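Local structure of fucose-specific lectin (Aleuria aurantia, 6GKE) at residues C80-K83 with L87-F90; Q288-I293 with W298-V303. The protein binds L-fucose, with strongest preference for the alpha-1,6-linked core fucose of glycoproteins, and may play a role in differentiation of the fruiting body. The protein carries 1 engineered substitution. All blocks are in the same frame, centred on the assembly; numbering follows the deposited sequence. Where two conformers were deposited one is given.

Interaction 1 of 2, residues C80-K83 with L87-F90; sequences CVNK and LSEF. With FUC (alpha-L-fucopyranose), chain B.
Leu-87 lies beside the end of strand 73-81, where CD1 comes 3.6 Å from Cys-80 O. The two strands form a beta hairpin in the second repeat of a six-bladed beta-propeller. They are the middle pair of a four-stranded antiparallel blade. Leu-87 pairs with Val-81 as a non-hydrogen-bonded pair, and both side chains lie on one face of the blade.

Ser-88 is next and forms the hydrogen-bonded pair with Cys-80. Ser-88 N donates to Cys-80 O at 2.8 Å. Cys-80 N returns a bond of 3.0 Å to Ser-88 O. Ser-88 OG also passes CB of Asn-82 at 3.8 Å. Its hydrogen-bond partner is Ile-86 O, inside the turn. Asn-82 OD1 likewise serves the turn, bonding the backbone N of Asp-84 and of Ile-86.

Glu-89 turns away from strand 73-81 and reaches the sugar. Its chain is extended, with CG anti to the backbone N (chi1 178°), and this carries the carboxylate out to the fucose. The two oxygens divide the work. Fucose O3 donates to Glu-89 OE1 at 2.6 Å, and fucose O4 donates to OE2 at 2.7 Å. Tyr-79 OH is also hydrogen-bonded to OE2 and probably helps to position the carboxylate. Arg-77, Gln-101 and Trp-153 complete the polar grip on this fucose.

Phe-90 swings its ring back toward Cys-80, on the face that carries Cys-80 and Ser-88. Ile-34 of strand 33-40 packs on both Cys-80 and Phe-90, joining this face to the preceding blade. The sulfur stands at the ring edge, near the ring plane, 74° off the normal. This is a sulfur-aromatic contact, with Cys-80 SG 3.6 Å from Phe-90 CE2.

Interaction 2 of 2, residues Q288-I293 with W298-V303; sequences QQWQWI and WSIGAV. With FUC (alpha-L-fucopyranose), chain G.
Strands 288-293 and 298-300 run antiparallel at 152°, their axes 4.6 Å apart, and pair through Gln-291 and Ser-299, whose N and O atoms exchange two backbone bonds. Gly-301 N extends the ladder by bonding Gln-289 O.

Trp-292 and Trp-298 face each other as a non-hydrogen-bonded pair. Their rings make an edge-to-face stack, with planes at 63°. The edge of Trp-292 is turned to the face of Trp-298, and CE3 comes 3.4 Å from Trp-298 NE1. Trp-292 CB also sits over the six-membered ring of Trp-298 as a CH-pi contact. The fucose uses both indoles. Its C5 lies over a face of Trp-292, 3.7 Å from CE2. The N-H of Trp-298 points to fucose O3 in the indole plane, with a nearly straight bond of 2.9 Å. Glu-238 and Arg-226 also bond this sugar.

On the same face of the blade, Ile-300 CG1 rests over the six-membered ring of Trp-290, 3.5 Å from its centroid. Across the sheet, Gln-291 NE2 donates to Ser-299 OG at 3.0 Å. The bond is straight, and OG lies in the amide plane. CG of Gln-291 stands between the backbone N and the carbonyl carbon (chi1 62°), and the extended chain then lays its amide along the partner strand. Water 3 joins Gln-291 OE1 to Ala-302 N, and water 1 accepts from Gln-289 N and lies close to Gly-301 O.

The hairpin is the outer half of the four-stranded blade of the sixth repeat. Strand 275-282 flanks 286-293 within it, and Phe-280 there meets the ring of Trp-290. On the tryptophan face, Trp-290 and Trp-298 pack on strands 236-241 and 249-251 of the preceding blade.

From the N terminus, interaction 1 comes first and closes the short turn between strands 73-81 and 87-93 in the second repeat. Three more four-stranded sheets follow before interaction 2 closes the hairpin of strands 286-293 and 297-300 in the sixth. The two contacts are in series and neither nest nor cross. They lie on opposite sides of the chain's centre, with nearest atoms about 19 Å apart. Each ties neighbouring strands inside one blade: the middle pair in interaction 1, the outer pair in interaction 2. Each touches a different fucose, the first through a carboxylate and the second through tryptophans, in sites lying between adjacent blades.

Interaction 1 of 2, residues C80-K83 with L87-F90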
ATOM      1  N   CYS A  80      -8.771   3.540  18.726  1.00  4.32           N
ATOM      2  CA  CYS A  80      -7.554   3.157  18.044  1.00  4.60           C
ATOM      3  C   CYS A  80      -6.597   2.574  19.083  1.00  4.69           C
ATOM      4  O   CYS A  80      -6.974   2.391  20.237  1.00  4.89           O
ATOM      5  CB  CYS A  80      -6.956   4.356  17.319  1.00  5.12           C
ATOM      6  SG  CYS A  80      -6.425   5.676  18.442  1.00  6.56           S
ATOM      7  N   VAL A  81      -5.364   2.282  18.673  1.00  5.18           N
ATOM      8  CA  VAL A  81      -4.339   1.732  19.515  0.50  5.59           C
ATOM      9  C   VAL A  81      -3.079   2.618  19.393  1.00  5.94           C
ATOM     10  O   VAL A  81      -2.711   2.951  18.264  1.00  6.70           O
ATOM     11  CB  VAL A  81      -4.129   0.271  19.064  0.50  5.66           C
ATOM     12  CG1 VAL A  81      -3.027  -0.409  19.845  0.50  5.68           C
ATOM     13  CG2 VAL A  81      -5.418  -0.542  19.165  0.50  5.68           C
ATOM     14  N   ASN A  82      -2.398   2.919  20.501  1.00  6.16           N
ATOM     15  CA  ASN A  82      -1.161   3.686  20.439  1.00  6.74           C
ATOM     16  C   ASN A  82       0.024   2.744  20.178  1.00  6.78           C
ATOM     17  O   ASN A  82      -0.138   1.547  19.960  1.00  6.74           O
ATOM     18  CB  ASN A  82      -1.015   4.585  21.668  1.00  7.27           C
ATOM     19  CG  ASN A  82      -0.637   3.855  22.937  1.00  7.41           C
ATOM     20  OD1 ASN A  82      -0.348   2.659  22.928  1.00  6.73           O
ATOM     21  ND2 ASN A  82      -0.639   4.577  24.048  1.00  9.97           N
ATOM     22  N   LYS A  83       1.241   3.289  20.206  1.00  7.86           N
ATOM     23  CA  LYS A  83       2.433   2.534  19.821  0.50  8.22           C
ATOM     24  C   LYS A  83       2.820   1.507  20.881  1.00  8.54           C
ATOM     25  O   LYS A  83       3.652   0.652  20.614  1.00  9.95           O
ATOM     26  CB  LYS A  83       3.604   3.466  19.526  0.50  8.46           C
ATOM     27  CG  LYS A  83       3.506   4.069  18.138  0.50  8.37           C
ATOM     28  CD  LYS A  83       4.556   5.090  17.854  0.50  8.76           C
ATOM     29  CE  LYS A  83       4.380   5.713  16.489  0.50 10.14           C
ATOM     30  NZ  LYS A  83       5.397   6.765  16.264  0.50 11.14           N
ATOM     31  N   LEU A  87      -5.313   0.636  24.142  1.00  5.09           N
ATOM     32  CA  LEU A  87      -6.577   1.096  23.589  1.00  5.14           C
ATOM     33  C   LEU A  87      -6.753   2.578  23.928  1.00  5.24           C
ATOM     34  O   LEU A  87      -6.657   2.965  25.087  1.00  6.08           O
ATOM     35  CB  LEU A  87      -7.695   0.238  24.186  1.00  5.69           C
ATOM     36  CG  LEU A  87      -9.102   0.511  23.668  1.00  6.08           C
ATOM     37  CD1 LEU A  87      -9.206   0.300  22.162  1.00  6.79           C
ATOM     38  CD2 LEU A  87     -10.085  -0.375  24.410  1.00  6.48           C
ATOM     39  N   SER A  88      -7.020   3.382  22.896  1.00  5.08           N
ATOM     40  CA  SER A  88      -7.022   4.828  22.981  1.00  5.25           C
ATOM     41  C   SER A  88      -8.267   5.382  22.285  1.00  5.07           C
ATOM     42  O   SER A  88      -8.924   4.692  21.504  1.00  5.36           O
ATOM     43  CB  SER A  88      -5.749   5.385  22.379  1.00  5.84           C
ATOM     44  OG  SER A  88      -4.600   4.872  23.040  1.00  7.19           O
ATOM     45  N   GLU A  89      -8.568   6.650  22.571  1.00  5.17           N
ATOM     46  CA  GLU A  89      -9.816   7.268  22.150  1.00  5.05           C
ATOM     47  C   GLU A  89      -9.590   8.749  21.864  1.00  5.14           C
ATOM     48  O   GLU A  89      -9.023   9.462  22.686  1.00  6.05           O
ATOM     49  CB  GLU A  89     -10.851   7.102  23.261  1.00  5.40           C
ATOM     50  CG  GLU A  89     -12.208   7.741  23.006  1.00  5.51           C
ATOM     51  CD  GLU A  89     -13.046   7.821  24.269  1.00  5.77           C
ATOM     52  OE1 GLU A  89     -12.516   8.336  25.280  1.00  6.77           O
ATOM     53  OE2 GLU A  89     -14.225   7.376  24.245  1.00  5.76           O
ATOM     54  N   PHE A  90     -10.102   9.193  20.714  1.00  4.79           N
ATOM     55  CA  PHE A  90     -10.214  10.607  20.392  1.00  4.89           C
ATOM     56  C   PHE A  90     -11.684  11.004  20.464  1.00  4.86           C
ATOM     57  O   PHE A  90     -12.573  10.261  20.063  1.00  5.64           O
ATOM     58  CB  PHE A  90      -9.576  10.921  19.039  1.00  5.35           C
ATOM     59  CG  PHE A  90      -8.092  10.689  19.103  1.00  5.61           C
ATOM     60  CD1 PHE A  90      -7.274  11.612  19.737  1.00  6.31           C
ATOM     61  CD2 PHE A  90      -7.523   9.514  18.642  1.00  5.78           C
ATOM     62  CE1 PHE A  90      -5.919  11.373  19.892  1.00  6.88           C
ATOM     63  CE2 PHE A  90      -6.167   9.277  18.797  1.00  6.34           C
ATOM     64  CZ  PHE A  90      -5.367  10.206  19.419  1.00  6.81           C
TER
HETATM   65  C1  FUC B   2     -15.864  11.567  27.413  1.00  8.32           C
HETATM   66  C2  FUC B   2     -14.659  10.659  27.194  1.00  7.36           C
HETATM   67  C3  FUC B   2     -14.943   9.260  27.724  1.00  6.62           C
HETATM   68  C4  FUC B   2     -16.220   8.733  27.073  1.00  6.32           C
HETATM   69  C5  FUC B   2     -17.365   9.684  27.400  1.00  6.80           C
HETATM   70  C6  FUC B   2     -18.697   9.249  26.815  1.00  7.09           C
HETATM   71  O2  FUC B   2     -13.514  11.208  27.855  1.00  8.65           O
HETATM   72  O3  FUC B   2     -13.811   8.410  27.507  1.00  6.57           O
HETATM   73  O4  FUC B   2     -16.107   8.668  25.645  1.00  6.36           O
HETATM   74  O5  FUC B   2     -17.054  10.988  26.878  1.00  7.10           O

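Interaction 2 of 2, residues Q288-I293 with W298-V303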
ATOM      1  N   GLN A 288     -13.108   4.288  -1.437  1.00  6.46           N
ATOM      2  CA  GLN A 288     -14.306   4.139  -2.228  1.00  7.23           C
ATOM      3  C   GLN A 288     -15.446   3.693  -1.319  1.00  6.77           C
ATOM      4  O   GLN A 288     -15.226   3.325  -0.164  1.00  6.46           O
ATOM      5  CB  GLN A 288     -14.117   3.058  -3.292  1.00  8.89           C
ATOM      6  CG  GLN A 288     -12.863   3.193  -4.133  1.00 11.26           C
ATOM      7  CD  GLN A 288     -13.091   3.730  -5.522  1.00 11.46           C
ATOM      8  OE1 GLN A 288     -14.215   3.796  -6.023  1.00 15.08           O
ATOM      9  NE2 GLN A 288     -11.992   4.080  -6.166  1.00 13.60           N
ATOM     10  N   GLN A 289     -16.668   3.680  -1.848  1.00  7.33           N
ATOM     11  CA  GLN A 289     -17.761   3.103  -1.099  0.60  7.72           C
ATOM     12  C   GLN A 289     -18.849   2.556  -2.015  1.00  7.77           C
ATOM     13  O   GLN A 289     -19.089   3.083  -3.108  1.00  9.99           O
ATOM     14  CB  GLN A 289     -18.429   4.135  -0.203  0.60  8.55           C
ATOM     15  CG  GLN A 289     -19.161   5.208  -0.989  0.60  9.37           C
ATOM     16  CD  GLN A 289     -20.148   5.924  -0.110  0.60  9.71           C
ATOM     17  OE1 GLN A 289     -19.932   7.066   0.272  0.60 10.85           O
ATOM     18  NE2 GLN A 289     -21.231   5.241   0.232  0.60  9.26           N
ATOM     19  N   TRP A 290     -19.490   1.499  -1.521  1.00  6.93           N
ATOM     20  CA  TRP A 290     -20.771   1.057  -1.972  1.00  6.80           C
ATOM     21  C   TRP A 290     -21.844   1.904  -1.286  1.00  6.79           C
ATOM     22  O   TRP A 290     -21.701   2.273  -0.120  1.00  7.20           O
ATOM     23  CB  TRP A 290     -20.974  -0.419  -1.633  1.00  6.93           C
ATOM     24  CG  TRP A 290     -20.089  -1.317  -2.430  1.00  7.11           C
ATOM     25  CD1 TRP A 290     -18.881  -1.831  -2.061  1.00  7.31           C
ATOM     26  CD2 TRP A 290     -20.328  -1.762  -3.772  1.00  7.90           C
ATOM     27  NE1 TRP A 290     -18.367  -2.592  -3.072  1.00  7.95           N
ATOM     28  CE2 TRP A 290     -19.232  -2.570  -4.134  1.00  8.33           C
ATOM     29  CE3 TRP A 290     -21.373  -1.587  -4.684  1.00  8.62           C
ATOM     30  CZ2 TRP A 290     -19.146  -3.182  -5.383  1.00  9.36           C
ATOM     31  CZ3 TRP A 290     -21.288  -2.195  -5.916  1.00  9.62           C
ATOM     32  CH2 TRP A 290     -20.189  -2.982  -6.256  1.00  9.97           C
ATOM     33  N   GLN A 291     -22.926   2.175  -2.014  1.00  7.20           N
ATOM     34  CA  GLN A 291     -24.059   2.916  -1.483  1.00  7.72           C
ATOM     35  C   GLN A 291     -25.340   2.175  -1.849  1.00  7.86           C
ATOM     36  O   GLN A 291     -25.461   1.661  -2.960  1.00  8.25           O
ATOM     37  CB  GLN A 291     -24.089   4.338  -2.045  1.00  8.65           C
ATOM     38  CG  GLN A 291     -24.248   4.381  -3.558  1.00  9.50           C
ATOM     39  CD  GLN A 291     -23.919   5.715  -4.181  1.00 10.33           C
ATOM     40  OE1 GLN A 291     -23.627   6.697  -3.505  1.00 12.41           O
ATOM     41  NE2 GLN A 291     -23.966   5.751  -5.502  1.00 11.30           N
ATOM     42  N   TRP A 292     -26.276   2.142  -0.895  1.00  8.71           N
ATOM     43  CA  TRP A 292     -27.611   1.624  -1.093  0.50  9.96           C
ATOM     44  C   TRP A 292     -28.596   2.785  -1.228  1.00 12.19           C
ATOM     45  O   TRP A 292     -28.671   3.608  -0.329  1.00 15.06           O
ATOM     46  CB  TRP A 292     -28.052   0.754   0.084  0.50 10.15           C
ATOM     47  CG  TRP A 292     -29.523   0.511   0.003  0.50 10.33           C
ATOM     48  CD1 TRP A 292     -30.530   1.239   0.570  0.50 10.66           C
ATOM     49  CD2 TRP A 292     -30.155  -0.483  -0.815  0.50 10.76           C
ATOM     50  NE1 TRP A 292     -31.745   0.732   0.196  0.50 10.79           N
ATOM     51  CE2 TRP A 292     -31.546  -0.327  -0.651  0.50 11.00           C
ATOM     52  CE3 TRP A 292     -29.674  -1.503  -1.638  0.50 10.96           C
ATOM     53  CZ2 TRP A 292     -32.461  -1.162  -1.290  0.50 11.35           C
ATOM     54  CZ3 TRP A 292     -30.578  -2.329  -2.265  0.50 11.37           C
ATOM     55  CH2 TRP A 292     -31.952  -2.158  -2.093  0.50 11.50           C
ATOM     56  N   ILE A 293     -29.367   2.812  -2.312  1.00 15.99           N
ATOM     57  CA  ILE A 293     -30.366   3.844  -2.503  1.00 20.56           C
ATOM     58  C   ILE A 293     -31.707   3.160  -2.790  1.00 24.64           C
ATOM     59  O   ILE A 293     -31.802   2.300  -3.675  1.00 28.46           O
ATOM     60  CB  ILE A 293     -29.925   4.833  -3.603  1.00 24.23           C
ATOM     61  CG1 ILE A 293     -28.730   5.675  -3.141  1.00 26.42           C
ATOM     62  CG2 ILE A 293     -31.080   5.717  -4.050  1.00 26.25           C
ATOM     63  CD1 ILE A 293     -27.733   5.988  -4.231  1.00 28.76           C
ATOM     64  N   TRP A 298     -27.715  -1.216  -5.072  1.00 11.92           N
ATOM     65  CA  TRP A 298     -26.324  -0.974  -4.720  1.00 10.19           C
ATOM     66  C   TRP A 298     -25.527  -0.460  -5.921  1.00 10.37           C
ATOM     67  O   TRP A 298     -25.658  -0.970  -7.026  1.00 12.82           O
ATOM     68  CB  TRP A 298     -25.680  -2.259  -4.215  1.00  9.88           C
ATOM     69  CG  TRP A 298     -26.156  -2.699  -2.871  1.00  8.77           C
ATOM     70  CD1 TRP A 298     -27.079  -3.663  -2.592  1.00  8.93           C
ATOM     71  CD2 TRP A 298     -25.711  -2.183  -1.607  1.00  7.74           C
ATOM     72  NE1 TRP A 298     -27.220  -3.796  -1.239  1.00  8.37           N
ATOM     73  CE2 TRP A 298     -26.408  -2.891  -0.607  1.00  7.81           C
ATOM     74  CE3 TRP A 298     -24.787  -1.203  -1.228  1.00  7.67           C
ATOM     75  CZ2 TRP A 298     -26.201  -2.647   0.748  1.00  7.63           C
ATOM     76  CZ3 TRP A 298     -24.583  -0.967   0.112  1.00  7.73           C
ATOM     77  CH2 TRP A 298     -25.277  -1.685   1.086  1.00  7.42           C
ATOM     78  N   SER A 299     -24.641   0.503  -5.667  1.00  9.26           N
ATOM     79  CA  SER A 299     -23.701   0.979  -6.670  1.00  9.24           C
ATOM     80  C   SER A 299     -22.455   1.520  -5.974  1.00  8.75           C
ATOM     81  O   SER A 299     -22.489   1.823  -4.790  1.00  8.53           O
ATOM     82  CB  SER A 299     -24.324   2.028  -7.554  1.00 10.08           C
ATOM     83  OG  SER A 299     -24.736   3.151  -6.794  1.00 10.40           O
ATOM     84  N   ILE A 300     -21.363   1.646  -6.732  1.00  9.05           N
ATOM     85  CA  ILE A 300     -20.170   2.306  -6.238  1.00  8.89           C
ATOM     86  C   ILE A 300     -20.381   3.817  -6.374  1.00  8.84           C
ATOM     87  O   ILE A 300     -20.707   4.312  -7.451  1.00 10.68           O
ATOM     88  CB  ILE A 300     -18.909   1.806  -6.966  1.00  9.78           C
ATOM     89  CG1 ILE A 300     -18.708   0.307  -6.741  1.00 10.25           C
ATOM     90  CG2 ILE A 300     -17.686   2.607  -6.535  1.00 10.41           C
ATOM     91  CD1 ILE A 300     -17.685  -0.327  -7.648  1.00 11.06           C
ATOM     92  N   GLY A 301     -20.205   4.534  -5.262  1.00  8.91           N
ATOM     93  CA  GLY A 301     -20.464   5.968  -5.199  1.00  9.34           C
ATOM     94  C   GLY A 301     -19.226   6.811  -5.465  1.00  9.56           C
ATOM     95  O   GLY A 301     -18.229   6.345  -6.024  1.00 10.15           O
ATOM     96  N   ALA A 302     -19.313   8.080  -5.060  1.00 10.46           N
ATOM     97  CA  ALA A 302     -18.249   9.058  -5.264  1.00 11.33           C
ATOM     98  C   ALA A 302     -17.015   8.672  -4.440  1.00 10.88           C
ATOM     99  O   ALA A 302     -17.130   8.152  -3.334  1.00 12.41           O
ATOM    100  CB  ALA A 302     -18.739  10.436  -4.893  1.00 12.70           C
ATOM    101  N   VAL A 303     -15.830   8.959  -4.988  1.00 10.42           N
ATOM    102  CA  VAL A 303     -14.565   8.665  -4.325  1.00 10.10           C
ATOM    103  C   VAL A 303     -14.358   9.686  -3.202  1.00  8.98           C
ATOM    104  O   VAL A 303     -14.619  10.879  -3.371  1.00 10.77           O
ATOM    105  CB  VAL A 303     -13.388   8.672  -5.319  1.00 11.58           C
ATOM    106  CG1 VAL A 303     -12.052   8.458  -4.625  1.00 11.79           C
ATOM    107  CG2 VAL A 303     -13.583   7.645  -6.423  1.00 12.98           C
TER
HETATM  108  C1  FUC G 407     -32.625  -5.231   1.503  1.00 11.01           C
HETATM  109  C2  FUC G 407     -31.323  -5.900   1.087  1.00 10.39           C
HETATM  110  C3  FUC G 407     -30.361  -4.866   0.500  1.00  9.34           C
HETATM  111  C4  FUC G 407     -30.174  -3.697   1.476  1.00  8.65           C
HETATM  112  C5  FUC G 407     -31.541  -3.123   1.809  1.00  9.17           C
HETATM  113  C6  FUC G 407     -31.506  -1.960   2.791  1.00  9.67           C
HETATM  114  O1  FUC G 407     -33.314  -4.781   0.334  1.00 12.30           O
HETATM  115  O2  FUC G 407     -31.609  -6.918   0.122  1.00 12.60           O
HETATM  116  O3  FUC G 407     -29.129  -5.501   0.160  1.00  9.55           O
HETATM  117  O4  FUC G 407     -29.569  -4.113   2.709  1.00  7.84           O
HETATM  118  O5  FUC G 407     -32.367  -4.135   2.383  1.00  9.75           O
HETATM  119  O   HOH W   1     -16.449   5.155  -4.267  1.00 10.19           O
HETATM  120  O   HOH W   2     -19.255   8.348  -2.057  0.50 12.26           O
HETATM  121  O   HOH W   3     -21.996   8.842  -4.131  1.00 11.96           O